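Local atomic coordinates of histone-lysine N-methyltransferase, H3 lysine-9 specific SUVH4 (Arabidopsis thaliana, PDB entry 4QEO), a protein that transfers methyl groups from S-adenosyl-L-methionine to a lysine in the tail of histone H3, a mark of transcriptional repression, and binds methylated DNA. Residues Cys382-Val387 against Asn454-Ile459; Gly366-Ser371 against Phe458-Cys463; Leu467-Val472 against Leu498-Gly503; Glu373-Gly378 against Leu486-Asn491. All coordinates share one frame; numbering follows the deposited sequence.

Interaction 1: residues Cys382-Val387 against Asn454-Ile459; sequences CEYIGV and NFARFI. With SAH (S-adenosyl-L-homocysteine), chain E.
Asn454 reaches the backbone of Cys382-Val387 with both ends of its amide. Its ND2 gives a 2.7 Å hydrogen bond to Glu383 O, nearly along the carbonyl axis, and its OD1 takes the N-H of Ile385 at 3.2 Å between OD1 and N, the donor standing above the amide carbonyl plane rather than on a lone pair. A CG set between the backbone N and carbonyl carbon (chi1 72°) turns the amide to the backbone of 383-385. Asparagine suits the place because one short group supplies both a donor and an acceptor; OD1 also takes a weak bond from Ala456 N. The tightest packing lies next to it. Cys382 CB comes within 3.4 Å of Phe455 CZ, and its sulfur sits 4.1 Å from the ring centroid, an oblique sulfur-aromatic contact. On its other flank SG meets the methyl of Ala456 at 3.6 Å, where so small a side chain allows the 3-10 turn 456-458 to come close. This turn belongs to the SET domain, and Arg457 to Ile459 contribute to the S-adenosyl-L-homocysteine pocket; Arg457 O is 3.5 Å from CB of the ligand. The looser side is toward Tyr384, whose CD2 touches Ala456 CB at 3.7 Å and whose hydroxyl skirts Arg457 CB and bonds weakly to Tyr402 O. Here a water takes up part of the interface, lying 2.7 Å from Ile385 O and accepting a weak bond from Arg457 N. Glu383 turns its carboxylate away to a salt bridge with Arg483, while Arg457 NE binds Ala449 O.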
# COMPACT_ATOMS: atom_id res chain seq x y z
N CYS A 382 2.20 5.51 12.68
CA CYS A 382 2.42 5.93 14.08
C CYS A 382 3.65 6.76 14.23
O CYS A 382 4.55 6.64 13.42
CB CYS A 382 2.57 4.73 15.02
SG CYS A 382 3.92 3.62 14.54
N GLU A 383 3.71 7.57 15.29
CA GLU A 383 4.94 8.22 15.66
C GLU A 383 5.77 7.19 16.41
O GLU A 383 5.24 6.35 17.12
CB GLU A 383 4.67 9.43 16.57
CG GLU A 383 5.92 10.26 16.86
CD GLU A 383 5.65 11.55 17.64
OE1 GLU A 383 4.55 12.11 17.53
OE2 GLU A 383 6.56 12.00 18.37
N TYR A 384 7.08 7.24 16.24
CA TYR A 384 7.94 6.45 17.10
C TYR A 384 8.05 7.15 18.46
O TYR A 384 8.73 8.16 18.59
CB TYR A 384 9.31 6.26 16.46
CG TYR A 384 10.12 5.14 17.07
CD1 TYR A 384 10.91 5.35 18.19
CD2 TYR A 384 10.09 3.86 16.52
CE1 TYR A 384 11.65 4.33 18.75
CE2 TYR A 384 10.83 2.83 17.08
CZ TYR A 384 11.61 3.08 18.20
OH TYR A 384 12.36 2.07 18.77
N ILE A 385 7.34 6.61 19.46
CA ILE A 385 7.32 7.16 20.82
C ILE A 385 8.20 6.36 21.80
O ILE A 385 8.22 5.13 21.78
CB ILE A 385 5.87 7.23 21.36
CG1 ILE A 385 4.99 8.10 20.45
CG2 ILE A 385 5.83 7.75 22.80
CD1 ILE A 385 5.36 9.57 20.45
N GLY A 386 8.91 7.07 22.66
CA GLY A 386 9.77 6.47 23.67
C GLY A 386 10.32 7.59 24.55
O GLY A 386 9.75 8.68 24.59
N VAL A 387 11.43 7.33 25.24
CA VAL A 387 12.10 8.36 26.03
C VAL A 387 13.18 9.04 25.21
O VAL A 387 14.15 8.40 24.81
CB VAL A 387 12.77 7.78 27.30
CG1 VAL A 387 13.46 8.90 28.09
CG2 VAL A 387 11.75 7.08 28.17
N ASN A 454 5.30 3.62 22.63
CA ASN A 454 4.08 3.13 21.99
C ASN A 454 4.41 1.88 21.15
O ASN A 454 5.49 1.30 21.30
CB ASN A 454 3.42 4.22 21.14
CG ASN A 454 4.20 4.53 19.88
OD1 ASN A 454 5.36 4.16 19.73
ND2 ASN A 454 3.55 5.23 18.96
N PHE A 455 3.50 1.46 20.27
CA PHE A 455 3.65 0.19 19.56
C PHE A 455 4.72 0.19 18.47
O PHE A 455 5.13 -0.88 17.98
CB PHE A 455 2.31 -0.30 18.98
CG PHE A 455 1.86 0.44 17.74
CD1 PHE A 455 2.23 -0.00 16.48
CD2 PHE A 455 1.04 1.55 17.84
CE1 PHE A 455 1.81 0.67 15.34
CE2 PHE A 455 0.61 2.22 16.71
CZ PHE A 455 0.99 1.77 15.46
N ALA A 456 5.16 1.38 18.08
CA ALA A 456 6.12 1.55 17.00
C ALA A 456 7.36 0.67 17.16
O ALA A 456 7.88 0.16 16.18
CB ALA A 456 6.54 3.02 16.89
N ARG A 457 7.81 0.50 18.41
CA ARG A 457 9.02 -0.27 18.68
C ARG A 457 8.92 -1.76 18.30
O ARG A 457 9.94 -2.45 18.21
CB ARG A 457 9.43 -0.12 20.16
CG ARG A 457 8.33 -0.51 21.14
CD ARG A 457 8.58 -1.87 21.75
NE ARG A 457 9.61 -1.81 22.78
CZ ARG A 457 10.12 -2.87 23.40
NH1 ARG A 457 11.05 -2.71 24.32
NH2 ARG A 457 9.70 -4.09 23.10
N PHE A 458 7.70 -2.25 18.09
CA PHE A 458 7.50 -3.66 17.76
C PHE A 458 7.59 -3.92 16.26
O PHE A 458 7.52 -5.08 15.81
CB PHE A 458 6.15 -4.15 18.28
CG PHE A 458 6.08 -4.24 19.78
CD1 PHE A 458 6.76 -5.24 20.45
CD2 PHE A 458 5.34 -3.32 20.51
CE1 PHE A 458 6.71 -5.32 21.84
CE2 PHE A 458 5.28 -3.40 21.90
CZ PHE A 458 5.96 -4.41 22.55
N ILE A 459 7.75 -2.86 15.48
CA ILE A 459 7.78 -2.99 14.03
C ILE A 459 9.16 -3.39 13.51
O ILE A 459 10.15 -2.71 13.79
CB ILE A 459 7.30 -1.70 13.34
CG1 ILE A 459 5.84 -1.42 13.74
CG2 ILE A 459 7.46 -1.83 11.83
CD1 ILE A 459 5.32 -0.00 13.37
N SAH E . 11.05 -8.10 16.83
CA SAH E . 11.45 -7.10 17.82
CB SAH E . 10.90 -5.72 17.45
CG SAH E . 11.85 -4.89 16.58
SD SAH E . 13.21 -4.17 17.53
C SAH E . 11.04 -7.52 19.23
O SAH E . 10.89 -6.68 20.12
OXT SAH E . 10.85 -8.70 19.51
C5' SAH E . 14.48 -4.75 16.38
C4' SAH E . 15.04 -6.09 16.82
O4' SAH E . 14.23 -7.12 16.29
C3' SAH E . 16.46 -6.32 16.31
O3' SAH E . 17.40 -6.14 17.34
C2' SAH E . 16.47 -7.75 15.82
O2' SAH E . 16.99 -8.60 16.81
C1' SAH E . 15.01 -8.07 15.60
N9 SAH E . 14.74 -7.94 14.16
C8 SAH E . 14.13 -6.89 13.53
N7 SAH E . 14.09 -7.14 12.20
C5 SAH E . 14.69 -8.33 11.97
C6 SAH E . 14.93 -9.05 10.81
N6 SAH E . 14.53 -8.56 9.64
N1 SAH E . 15.58 -10.26 10.89
C2 SAH E . 15.98 -10.76 12.11
N3 SAH E . 15.75 -10.04 13.26
C4 SAH E . 15.11 -8.85 13.19
O HOH W 1 7.70 2.75 20.59

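Interaction 2: residues Gly366-Ser371 against Phe458-Cys463; sequences GWAVRS and FINHSC. With ZN (zinc ion), chain I; SAH (S-adenosyl-L-homocysteine), chain E.
Strand 367-371 of the SET domain runs past the turn that leads into the weakly bonded strand 460-461, with Ala368 and Ile459 the nearest CA pair at 5.4 Å, and together they form one wall of the S-adenosyl-L-homocysteine pocket. Instead of pairing directly, the backbones share a water that accepts from Val369 N at 2.8 Å and from Asn460 N. Across the gap, Ala368 CA makes a CA-H...O contact with Phe458 O. The Phe458 ring directs its edge at the face of the Trp367 indole in an offset edge-to-face pair, planes at 87°. Val369 CG2 packs on Phe458 CB at 3.6 Å, its branched side chain filling the angle between Phe458 and Ile459. Asn460 CG, beside the backbone N and anti to the carbonyl carbon (chi1 -68°), brings the amide to Trp367 O: ND2 donates at 2.9 Å in a bent bond (131° at the hydrogen) and is also held by Glu497. That fixes the amide's rotation and presents OD1 to the ligand; asparagine suits the place because one amide both donates to the protein and accepts from the ligand. Cys463 SG binds a zinc ion with Cys521, Cys523 and Cys528. The ligand amino nitrogen N donates to Trp367 O at 2.6 Å and to Asn460 OD1 at 2.7 Å.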
# COMPACT_ATOMS: atom_id res chain seq x y z
N GLY A 366 11.28 -12.26 16.56
CA GLY A 366 10.63 -11.92 17.81
C GLY A 366 9.27 -11.30 17.54
O GLY A 366 8.46 -11.85 16.79
N TRP A 367 9.02 -10.13 18.12
CA TRP A 367 7.73 -9.47 17.92
C TRP A 367 7.64 -8.76 16.56
O TRP A 367 8.63 -8.25 16.04
CB TRP A 367 7.43 -8.52 19.09
CG TRP A 367 7.32 -9.24 20.39
CD1 TRP A 367 8.20 -9.19 21.43
CD2 TRP A 367 6.29 -10.16 20.77
NE1 TRP A 367 7.77 -10.01 22.45
CE2 TRP A 367 6.60 -10.62 22.07
CE3 TRP A 367 5.13 -10.63 20.15
CZ2 TRP A 367 5.79 -11.53 22.76
CZ3 TRP A 367 4.33 -11.54 20.83
CH2 TRP A 367 4.66 -11.97 22.12
N ALA A 368 6.43 -8.77 16.00
CA ALA A 368 6.14 -8.14 14.71
C ALA A 368 4.78 -7.46 14.79
O ALA A 368 4.00 -7.73 15.69
CB ALA A 368 6.14 -9.19 13.60
N VAL A 369 4.47 -6.58 13.83
CA VAL A 369 3.15 -5.94 13.80
C VAL A 369 2.52 -6.13 12.42
O VAL A 369 3.20 -6.05 11.40
CB VAL A 369 3.24 -4.43 14.12
CG1 VAL A 369 1.88 -3.75 13.93
CG2 VAL A 369 3.75 -4.21 15.54
N ARG A 370 1.22 -6.42 12.40
CA ARG A 370 0.48 -6.46 11.13
C ARG A 370 -0.85 -5.73 11.25
O ARG A 370 -1.27 -5.37 12.34
CB ARG A 370 0.29 -7.89 10.63
CG ARG A 370 -0.52 -8.79 11.56
CD ARG A 370 -0.35 -10.28 11.19
NE ARG A 370 -1.09 -11.15 12.09
CZ ARG A 370 -0.76 -12.41 12.37
NH1 ARG A 370 0.32 -12.95 11.83
NH2 ARG A 370 -1.51 -13.13 13.20
N SER A 371 -1.49 -5.50 10.11
CA SER A 371 -2.77 -4.81 10.10
C SER A 371 -3.92 -5.74 9.74
O SER A 371 -3.77 -6.66 8.94
CB SER A 371 -2.75 -3.62 9.14
OG SER A 371 -4.02 -3.02 9.08
N PHE A 458 7.70 -2.25 18.09
CA PHE A 458 7.50 -3.66 17.76
C PHE A 458 7.59 -3.92 16.26
O PHE A 458 7.52 -5.08 15.81
CB PHE A 458 6.15 -4.15 18.28
CG PHE A 458 6.08 -4.24 19.78
CD1 PHE A 458 6.76 -5.24 20.45
CD2 PHE A 458 5.34 -3.32 20.51
CE1 PHE A 458 6.71 -5.32 21.84
CE2 PHE A 458 5.28 -3.40 21.90
CZ PHE A 458 5.96 -4.41 22.55
N ILE A 459 7.75 -2.86 15.48
CA ILE A 459 7.78 -2.99 14.03
C ILE A 459 9.16 -3.39 13.51
O ILE A 459 10.15 -2.71 13.79
CB ILE A 459 7.30 -1.70 13.34
CG1 ILE A 459 5.84 -1.42 13.74
CG2 ILE A 459 7.46 -1.83 11.83
CD1 ILE A 459 5.32 -0.00 13.37
N ASN A 460 9.22 -4.48 12.76
CA ASN A 460 10.50 -5.02 12.31
C ASN A 460 11.09 -4.33 11.09
O ASN A 460 10.40 -3.57 10.40
CB ASN A 460 10.38 -6.52 12.03
CG ASN A 460 10.16 -7.32 13.29
OD1 ASN A 460 10.80 -7.05 14.32
ND2 ASN A 460 9.24 -8.27 13.24
N HIS A 461 12.36 -4.61 10.85
CA HIS A 461 13.07 -4.17 9.65
C HIS A 461 12.77 -5.08 8.47
O HIS A 461 12.56 -6.29 8.64
CB HIS A 461 14.59 -4.17 9.91
CG HIS A 461 15.43 -4.18 8.67
ND1 HIS A 461 15.96 -3.03 8.12
CD2 HIS A 461 15.83 -5.19 7.86
CE1 HIS A 461 16.65 -3.34 7.03
NE2 HIS A 461 16.58 -4.65 6.85
N SER A 462 12.76 -4.51 7.28
CA SER A 462 12.77 -5.29 6.04
C SER A 462 13.57 -4.58 4.97
O SER A 462 13.63 -3.35 4.94
CB SER A 462 11.36 -5.55 5.52
OG SER A 462 11.41 -6.20 4.26
N CYS A 463 14.18 -5.38 4.10
CA CYS A 463 14.96 -4.85 3.00
C CYS A 463 14.03 -4.37 1.88
O CYS A 463 14.43 -3.56 1.05
CB CYS A 463 15.95 -5.91 2.49
SG CYS A 463 17.17 -6.46 3.73
ZN ZN I . 16.63 -8.68 4.78
N SAH E . 11.05 -8.10 16.83
CA SAH E . 11.45 -7.10 17.82
CB SAH E . 10.90 -5.72 17.45
CG SAH E . 11.85 -4.89 16.58
SD SAH E . 13.21 -4.17 17.53
C SAH E . 11.04 -7.52 19.23
O SAH E . 10.89 -6.68 20.12
OXT SAH E . 10.85 -8.70 19.51
C5' SAH E . 14.48 -4.75 16.38
C4' SAH E . 15.04 -6.09 16.82
O4' SAH E . 14.23 -7.12 16.29
C3' SAH E . 16.46 -6.32 16.31
O3' SAH E . 17.40 -6.14 17.34
C2' SAH E . 16.47 -7.75 15.82
O2' SAH E . 16.99 -8.60 16.81
C1' SAH E . 15.01 -8.07 15.60
N9 SAH E . 14.74 -7.94 14.16
C8 SAH E . 14.13 -6.89 13.53
N7 SAH E . 14.09 -7.14 12.20
C5 SAH E . 14.69 -8.33 11.97
C6 SAH E . 14.93 -9.05 10.81
N6 SAH E . 14.53 -8.56 9.64
N1 SAH E . 15.58 -10.26 10.89
C2 SAH E . 15.98 -10.76 12.11
N3 SAH E . 15.75 -10.04 13.26
C4 SAH E . 15.11 -8.85 13.19
O HOH W 2 6.72 -6.00 12.31

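Interaction 3: residues Leu467-Val472 against Leu498-Gly503; sequences LFVQCV and LTYDYG. With SAH (S-adenosyl-L-homocysteine), chain E.
The Tyr500 ring meets Val469 obliquely, its CD2 lying 4.0 Å from the valine CG2, and the same CD2 lies in plane at the edge of the Tyr502 ring. Another part of the Tyr502 edge is turned to the ligand, where its OH is 3.3 Å from C5' of S-adenosyl-L-homocysteine. Tyr500 CG stands between the backbone N and carbonyl carbon (chi1 60°), which leaves the CD2 edge by Val469 while the ring runs on away from segment 467-472. Tyrosines fit here because their flat rings can line a pocket: both pack on a basic side chain of the bound peptide. This is the SET-domain core, where the short pieces 467-469 and 498-500 diverge by 40°. One backbone hydrogen bond joins them, Leu467 N to Thr499 O at 2.8 Å, and this bond also brings Leu467 CB to 3.2 Å from the same Thr499 O. A water continues the link, donating to Leu467 O at 2.9 Å and accepting from Asp501 N. The apolar contacts of Leu467 are with its flanking partners: CB meets Tyr500 CB at 4.1 Å, and the CD1 methyl crosses to Leu498 CB at 3.8 Å.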
# COMPACT_ATOMS: atom_id res chain seq x y z
N LEU A 467 6.58 0.50 4.83
CA LEU A 467 6.53 1.79 5.51
C LEU A 467 7.80 2.61 5.26
O LEU A 467 8.84 2.07 4.88
CB LEU A 467 6.35 1.62 7.03
CG LEU A 467 5.20 0.75 7.53
CD1 LEU A 467 5.19 0.68 9.06
CD2 LEU A 467 3.88 1.27 7.00
N PHE A 468 7.71 3.91 5.50
CA PHE A 468 8.88 4.76 5.50
C PHE A 468 8.82 5.77 6.64
O PHE A 468 7.74 6.07 7.17
CB PHE A 468 9.08 5.45 4.15
CG PHE A 468 8.10 6.55 3.87
CD1 PHE A 468 6.85 6.27 3.34
CD2 PHE A 468 8.44 7.88 4.11
CE1 PHE A 468 5.95 7.29 3.06
CE2 PHE A 468 7.55 8.90 3.84
CZ PHE A 468 6.30 8.61 3.31
N VAL A 469 10.00 6.26 7.02
CA VAL A 469 10.19 7.22 8.09
C VAL A 469 10.12 8.64 7.57
O VAL A 469 10.83 9.00 6.63
CB VAL A 469 11.56 7.03 8.75
CG1 VAL A 469 11.91 8.23 9.62
CG2 VAL A 469 11.59 5.75 9.57
N GLN A 470 9.27 9.44 8.19
CA GLN A 470 9.11 10.84 7.83
C GLN A 470 9.34 11.73 9.05
O GLN A 470 8.66 11.56 10.09
CB GLN A 470 7.71 11.08 7.25
CG GLN A 470 7.44 12.53 6.92
CD GLN A 470 8.35 13.03 5.83
OE1 GLN A 470 8.30 12.55 4.69
NE2 GLN A 470 9.19 14.00 6.17
N CYS A 471 10.30 12.65 8.94
CA CYS A 471 10.53 13.62 10.01
C CYS A 471 9.46 14.70 9.98
O CYS A 471 9.15 15.25 8.92
CB CYS A 471 11.92 14.26 9.89
SG CYS A 471 13.28 13.16 10.40
N VAL A 472 8.88 14.98 11.14
CA VAL A 472 7.82 15.97 11.26
C VAL A 472 8.14 16.96 12.38
O VAL A 472 8.50 16.54 13.48
CB VAL A 472 6.47 15.29 11.59
CG1 VAL A 472 5.37 16.34 11.74
CG2 VAL A 472 6.10 14.27 10.52
N LEU A 498 3.91 -5.09 8.82
CA LEU A 498 4.36 -3.73 8.57
C LEU A 498 5.85 -3.67 8.84
O LEU A 498 6.32 -4.16 9.86
CB LEU A 498 3.63 -2.74 9.49
CG LEU A 498 2.10 -2.81 9.54
CD1 LEU A 498 1.51 -1.73 10.46
CD2 LEU A 498 1.51 -2.70 8.15
N THR A 499 6.61 -3.10 7.91
CA THR A 499 8.06 -3.02 8.08
C THR A 499 8.61 -1.72 7.54
O THR A 499 8.01 -1.11 6.66
CB THR A 499 8.78 -4.14 7.30
OG1 THR A 499 8.49 -3.99 5.90
CG2 THR A 499 8.33 -5.52 7.75
N TYR A 500 9.78 -1.33 8.02
CA TYR A 500 10.51 -0.22 7.41
C TYR A 500 11.98 -0.59 7.34
O TYR A 500 12.41 -1.54 8.00
CB TYR A 500 10.27 1.11 8.15
CG TYR A 500 10.69 1.12 9.60
CD1 TYR A 500 9.90 0.53 10.57
CD2 TYR A 500 11.86 1.76 10.00
CE1 TYR A 500 10.26 0.55 11.91
CE2 TYR A 500 12.24 1.78 11.35
CZ TYR A 500 11.43 1.17 12.29
OH TYR A 500 11.76 1.15 13.63
N ASP A 501 12.75 0.12 6.53
CA ASP A 501 14.19 -0.14 6.42
C ASP A 501 14.95 0.60 7.52
O ASP A 501 14.95 1.83 7.57
CB ASP A 501 14.70 0.26 5.03
CG ASP A 501 16.19 -0.01 4.84
OD1 ASP A 501 16.83 -0.57 5.75
OD2 ASP A 501 16.72 0.35 3.77
N TYR A 502 15.60 -0.14 8.42
CA TYR A 502 16.38 0.48 9.50
C TYR A 502 17.54 1.28 8.92
O TYR A 502 17.88 2.35 9.43
CB TYR A 502 16.92 -0.57 10.47
CG TYR A 502 15.89 -1.23 11.35
CD1 TYR A 502 14.55 -0.86 11.30
CD2 TYR A 502 16.27 -2.23 12.25
CE1 TYR A 502 13.61 -1.47 12.12
CE2 TYR A 502 15.34 -2.84 13.08
CZ TYR A 502 14.01 -2.47 13.01
OH TYR A 502 13.10 -3.09 13.84
N GLY A 503 18.13 0.75 7.87
CA GLY A 503 19.20 1.42 7.15
C GLY A 503 20.55 1.46 7.84
O GLY A 503 21.34 2.37 7.60
N SAH E . 11.05 -8.10 16.83
CA SAH E . 11.45 -7.10 17.82
CB SAH E . 10.90 -5.72 17.45
CG SAH E . 11.85 -4.89 16.58
SD SAH E . 13.21 -4.17 17.53
C SAH E . 11.04 -7.52 19.23
O SAH E . 10.89 -6.68 20.12
OXT SAH E . 10.85 -8.70 19.51
C5' SAH E . 14.48 -4.75 16.38
C4' SAH E . 15.04 -6.09 16.82
O4' SAH E . 14.23 -7.12 16.29
C3' SAH E . 16.46 -6.32 16.31
O3' SAH E . 17.40 -6.14 17.34
C2' SAH E . 16.47 -7.75 15.82
O2' SAH E . 16.99 -8.60 16.81
C1' SAH E . 15.01 -8.07 15.60
N9 SAH E . 14.74 -7.94 14.16
C8 SAH E . 14.13 -6.89 13.53
N7 SAH E . 14.09 -7.14 12.20
C5 SAH E . 14.69 -8.33 11.97
C6 SAH E . 14.93 -9.05 10.81
N6 SAH E . 14.53 -8.56 9.64
N1 SAH E . 15.58 -10.26 10.89
C2 SAH E . 15.98 -10.76 12.11
N3 SAH E . 15.75 -10.04 13.26
C4 SAH E . 15.11 -8.85 13.19
O HOH W 3 11.69 2.19 4.95

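Interaction 4: residues Glu373-Gly378 against Leu486-Asn491; sequences EYIPAG and LFAADN
Ala377 and Gly378 are tied to segment 486-491 by two hydrogen bonds. Ala377 N donates to the side-chain OD1 of Asn491 at 2.8 Å, nearly straight at 164° but coming from above the amide carbonyl plane. Gly378 N donates to Ala488 O at 2.9 Å. With CG beside the backbone N and anti to the carbonyl carbon (chi1 -66°), the Asn491 amide folds back over the turn, so that OD1 also lies close to Pro376 CA. Asparagine is apt here because its short amide brings a carbonyl oxygen to the N-H of the loop. A further weak link is a CA-H...O contact from Asn491 CA to Ile375 O.

Beside these bonds Ile375 CG2 meets the Ala488 methyl at 3.6 Å, and that same methyl lies against Pro376 O; the small alanine lets the loop settle on the strand end. Ala377 CB packs against the backbone of Asp490, again a place for a small side chain. Gly378 adopts a positive phi of 100°, at which a CB would jam against the preceding carbonyl oxygen. Its own O lies at the edge of the Phe487 ring, 3.3 Å from CD2.

Farther out, Asn491 ND2 has a weak bond to Glu74, and Asp490 forms a salt bridge with Arg19. The contact thus joins the loop between strands 367-371 and 380-383 to the end of strand 483-488 in the SET domain, with helix 10-30 against Ala377, Ala489 and Asp490 and strand 323-324 beside Pro376 and Phe487.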
# COMPACT_ATOMS: atom_id res chain seq x y z
N GLU A 373 -6.77 -4.45 8.60
CA GLU A 373 -7.50 -3.76 7.54
C GLU A 373 -6.55 -3.12 6.54
O GLU A 373 -5.35 -3.03 6.76
CB GLU A 373 -8.45 -2.71 8.12
CG GLU A 373 -8.09 -2.23 9.51
CD GLU A 373 -9.00 -1.12 10.01
OE1 GLU A 373 -8.88 -0.73 11.19
OE2 GLU A 373 -9.82 -0.62 9.21
N TYR A 374 -7.13 -2.67 5.43
CA TYR A 374 -6.38 -2.01 4.37
C TYR A 374 -5.79 -0.69 4.83
O TYR A 374 -6.45 0.08 5.52
CB TYR A 374 -7.30 -1.80 3.16
CG TYR A 374 -7.60 -3.09 2.42
CD1 TYR A 374 -6.69 -3.63 1.53
CD2 TYR A 374 -8.80 -3.78 2.62
CE1 TYR A 374 -6.95 -4.81 0.84
CE2 TYR A 374 -9.07 -4.96 1.95
CZ TYR A 374 -8.14 -5.47 1.06
OH TYR A 374 -8.41 -6.65 0.39
N ILE A 375 -4.52 -0.46 4.48
CA ILE A 375 -3.85 0.81 4.77
C ILE A 375 -3.45 1.51 3.47
O ILE A 375 -2.56 1.04 2.74
CB ILE A 375 -2.60 0.60 5.64
CG1 ILE A 375 -2.98 -0.08 6.96
CG2 ILE A 375 -1.92 1.94 5.91
CD1 ILE A 375 -1.81 -0.33 7.88
N PRO A 376 -4.11 2.64 3.15
CA PRO A 376 -3.79 3.36 1.92
C PRO A 376 -2.41 4.00 1.99
O PRO A 376 -1.98 4.45 3.06
CB PRO A 376 -4.87 4.45 1.85
CG PRO A 376 -5.98 3.95 2.73
CD PRO A 376 -5.28 3.21 3.84
N ALA A 377 -1.72 4.04 0.85
CA ALA A 377 -0.41 4.68 0.76
C ALA A 377 -0.50 6.15 1.15
O ALA A 377 -1.36 6.86 0.65
CB ALA A 377 0.13 4.54 -0.67
N GLY A 378 0.39 6.59 2.02
CA GLY A 378 0.38 7.96 2.49
C GLY A 378 -0.27 8.10 3.86
O GLY A 378 -0.17 9.15 4.48
N LEU A 486 6.05 7.04 11.15
CA LEU A 486 5.96 5.98 10.17
C LEU A 486 4.68 6.13 9.36
O LEU A 486 3.56 6.15 9.92
CB LEU A 486 6.00 4.61 10.85
CG LEU A 486 7.34 4.31 11.54
CD1 LEU A 486 7.24 3.06 12.41
CD2 LEU A 486 8.44 4.15 10.51
N PHE A 487 4.90 6.26 8.04
CA PHE A 487 3.85 6.36 7.03
C PHE A 487 3.85 5.13 6.12
O PHE A 487 4.90 4.55 5.84
CB PHE A 487 4.08 7.60 6.18
CG PHE A 487 3.64 8.89 6.84
CD1 PHE A 487 4.52 9.60 7.65
CD2 PHE A 487 2.36 9.38 6.64
CE1 PHE A 487 4.12 10.78 8.25
CE2 PHE A 487 1.96 10.56 7.24
CZ PHE A 487 2.84 11.26 8.05
N ALA A 488 2.68 4.74 5.63
CA ALA A 488 2.60 3.68 4.64
C ALA A 488 3.21 4.16 3.32
O ALA A 488 2.79 5.19 2.79
CB ALA A 488 1.15 3.23 4.44
N ALA A 489 4.19 3.42 2.81
CA ALA A 489 4.78 3.71 1.50
C ALA A 489 3.95 3.12 0.37
O ALA A 489 4.02 3.54 -0.78
CB ALA A 489 6.20 3.15 1.44
N ASP A 490 3.16 2.11 0.72
CA ASP A 490 2.41 1.38 -0.28
C ASP A 490 1.01 1.17 0.24
O ASP A 490 0.76 1.32 1.44
CB ASP A 490 3.05 0.01 -0.51
CG ASP A 490 4.51 0.11 -0.89
OD1 ASP A 490 4.81 0.72 -1.95
OD2 ASP A 490 5.36 -0.41 -0.14
N ASN A 491 0.10 0.80 -0.65
CA ASN A 491 -1.17 0.26 -0.22
C ASN A 491 -0.93 -1.12 0.42
O ASN A 491 -0.35 -2.01 -0.20
CB ASN A 491 -2.14 0.16 -1.40
CG ASN A 491 -2.51 1.53 -1.95
OD1 ASN A 491 -2.84 2.43 -1.19
ND2 ASN A 491 -2.45 1.68 -3.27

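Interactions 1 and 2 share Phe458 and Ile459, their centres 11 Å apart, and with interaction 3 they all touch S-adenosyl-L-homocysteine. Interaction 3 is tied to interaction 1 through Ile459 O and Tyr502 OH, 3.0 Å apart, and to interaction 2 through Val369 O and Leu498 N at 2.8 Å and His461 ND1 and Tyr502 N at 2.9 Å. Interaction 4 lies away from the ligand but shares a sheet with interactions 1 and 3: Cys382 O and Leu486 N are 2.7 Å apart, linking it to interaction 1, and Phe468 N and Phe487 O are 2.9 Å apart, linking it to interaction 3. The Ile459 and Leu486 side chains also pack together.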